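Local coordinates for malonyl acyl carrier protein transacylase (Streptococcus pneumoniae, PDB 3IM8) that probably transfers the malonyl group from malonyl-CoA to holo-acyl carrier protein, the step that supplies malonyl units for fatty acid synthesis, at residues Lys30-Arg35 with Thr68-Tyr73. Numbering follows the deposited sequence.
Sequences KETIDR and TSVAIY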
# COMPACT_ATOMS: atom_id res chain seq x y z
N LYS A 30 -10.26 -18.98 -6.06
CA LYS A 30 -11.36 -18.78 -7.01
C LYS A 30 -12.52 -18.15 -6.28
O LYS A 30 -13.07 -17.17 -6.74
CB LYS A 30 -11.74 -20.11 -7.75
CG LYS A 30 -13.15 -20.19 -8.43
CD LYS A 30 -13.18 -21.12 -9.64
CE LYS A 30 -14.64 -21.18 -10.24
NZ LYS A 30 -15.17 -19.92 -10.81
N GLU A 31 -12.91 -18.73 -5.15
CA GLU A 31 -13.98 -18.18 -4.33
C GLU A 31 -13.70 -16.73 -3.99
O GLU A 31 -14.56 -15.90 -4.18
CB GLU A 31 -14.16 -18.99 -3.03
CG GLU A 31 -15.13 -18.34 -1.99
CD GLU A 31 -16.65 -18.57 -2.29
OE1 GLU A 31 -17.47 -17.99 -1.56
OE2 GLU A 31 -17.02 -19.33 -3.23
N THR A 32 -12.51 -16.40 -3.48
CA THR A 32 -12.22 -15.00 -3.11
C THR A 32 -12.39 -14.01 -4.32
O THR A 32 -13.00 -12.94 -4.19
CB THR A 32 -10.79 -14.87 -2.40
OG1 THR A 32 -10.80 -15.68 -1.22
CG2 THR A 32 -10.44 -13.40 -1.99
N ILE A 33 -11.84 -14.36 -5.48
CA ILE A 33 -11.92 -13.47 -6.66
C ILE A 33 -13.36 -13.36 -7.18
O ILE A 33 -13.78 -12.26 -7.51
CB ILE A 33 -10.91 -13.90 -7.83
CG1 ILE A 33 -9.46 -13.87 -7.35
CG2 ILE A 33 -11.01 -12.98 -9.06
CD1 ILE A 33 -9.00 -12.52 -6.79
N ASP A 34 -14.08 -14.48 -7.29
CA ASP A 34 -15.49 -14.46 -7.77
C ASP A 34 -16.41 -13.70 -6.80
O ASP A 34 -17.27 -12.94 -7.22
CB ASP A 34 -16.05 -15.87 -8.09
CG ASP A 34 -15.20 -16.64 -9.17
OD1 ASP A 34 -14.20 -16.10 -9.73
OD2 ASP A 34 -15.57 -17.80 -9.46
N ARG A 35 -16.18 -13.83 -5.50
CA ARG A 35 -16.83 -12.94 -4.53
C ARG A 35 -16.57 -11.44 -4.80
O ARG A 35 -17.47 -10.63 -4.64
CB ARG A 35 -16.37 -13.29 -3.12
CG ARG A 35 -17.49 -13.45 -2.22
CD ARG A 35 -18.20 -14.78 -2.51
NE ARG A 35 -19.58 -14.75 -2.05
CZ ARG A 35 -20.24 -15.78 -1.50
NH1 ARG A 35 -21.49 -15.59 -1.10
NH2 ARG A 35 -19.67 -16.98 -1.32
N THR A 68 -6.80 -9.85 -5.03
CA THR A 68 -5.68 -10.75 -5.28
C THR A 68 -4.87 -11.01 -4.01
O THR A 68 -4.63 -12.13 -3.65
CB THR A 68 -4.81 -10.21 -6.34
OG1 THR A 68 -5.56 -10.14 -7.56
CG2 THR A 68 -3.60 -11.14 -6.52
N SER A 69 -4.49 -9.95 -3.33
CA SER A 69 -3.80 -10.05 -2.05
C SER A 69 -4.57 -10.81 -0.98
O SER A 69 -3.99 -11.68 -0.34
CB SER A 69 -3.50 -8.66 -1.53
OG SER A 69 -2.66 -8.01 -2.46
N VAL A 70 -5.82 -10.43 -0.73
CA VAL A 70 -6.67 -11.19 0.23
C VAL A 70 -6.71 -12.67 -0.12
O VAL A 70 -6.58 -13.53 0.78
CB VAL A 70 -8.07 -10.60 0.37
CG1 VAL A 70 -8.95 -11.42 1.31
CG2 VAL A 70 -7.94 -9.17 0.92
N ALA A 71 -6.87 -12.98 -1.40
CA ALA A 71 -6.83 -14.39 -1.85
C ALA A 71 -5.50 -15.10 -1.51
O ALA A 71 -5.51 -16.26 -1.05
CB ALA A 71 -7.06 -14.46 -3.30
N ILE A 72 -4.38 -14.43 -1.75
CA ILE A 72 -3.06 -15.00 -1.43
C ILE A 72 -2.90 -15.20 0.10
O ILE A 72 -2.40 -16.24 0.58
CB ILE A 72 -1.92 -14.12 -2.00
CG1 ILE A 72 -1.97 -14.14 -3.53
CG2 ILE A 72 -0.57 -14.70 -1.56
CD1 ILE A 72 -1.05 -13.22 -4.20
N TYR A 73 -3.33 -14.23 0.87
CA TYR A 73 -3.29 -14.38 2.34
C TYR A 73 -4.14 -15.55 2.78
O TYR A 73 -3.67 -16.38 3.57
CB TYR A 73 -3.73 -13.08 3.02
CG TYR A 73 -4.48 -13.23 4.32
CD1 TYR A 73 -3.81 -13.44 5.50
CD2 TYR A 73 -5.87 -13.10 4.35
CE1 TYR A 73 -4.53 -13.59 6.71
CE2 TYR A 73 -6.59 -13.23 5.51
CZ TYR A 73 -5.93 -13.47 6.68
OH TYR A 73 -6.69 -13.58 7.85
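Thr32 packs its methyl branch against the backbone of Ala71, with CG2 of Thr32 3.6 Å from N of Ala71 and 3.8 Å from CB of Ala71. That methyl stands anti to the backbone N of Thr32, which turns it onto the facing helix, and it also reaches CG1 of Val70 at 4.1 Å. Ala71 suits its place because a lone CB lets the two backbones come close: CA of Thr32 and CA of Ala71 are 5.6 Å apart. Ile33, whose CB does not point straight at the other helix, needs its long branch to arrive: CD1 of Ile33 lies 3.9 Å from N of Thr68, nearly a turn before Ala71 on helix 58-78, and 4.4 Å from CB of Ala71.

The two short segments run nearly antiparallel, at 156°, with axes 8.9 Å apart at closest approach. Threonine suits position 32 by offering a methyl to the facing helix and a hydroxyl to polar partners: OG1 bonds both to Ile28 O of its own helix and to Arg74 NH1 of helix 58-78. The Thr68 hydroxyl bonds to Ala64 O. Phe105 of helix 105-122 packs on both Thr32 and Val70, joining a third helix to the pair.

No hydrogen bond crosses between the two segments, where close-fitting, buried, largely apolar contacts prevail; just beyond them, the bond from the Thr32 hydroxyl to Arg74 adds a polar tie between these helices of the acyltransferase domain.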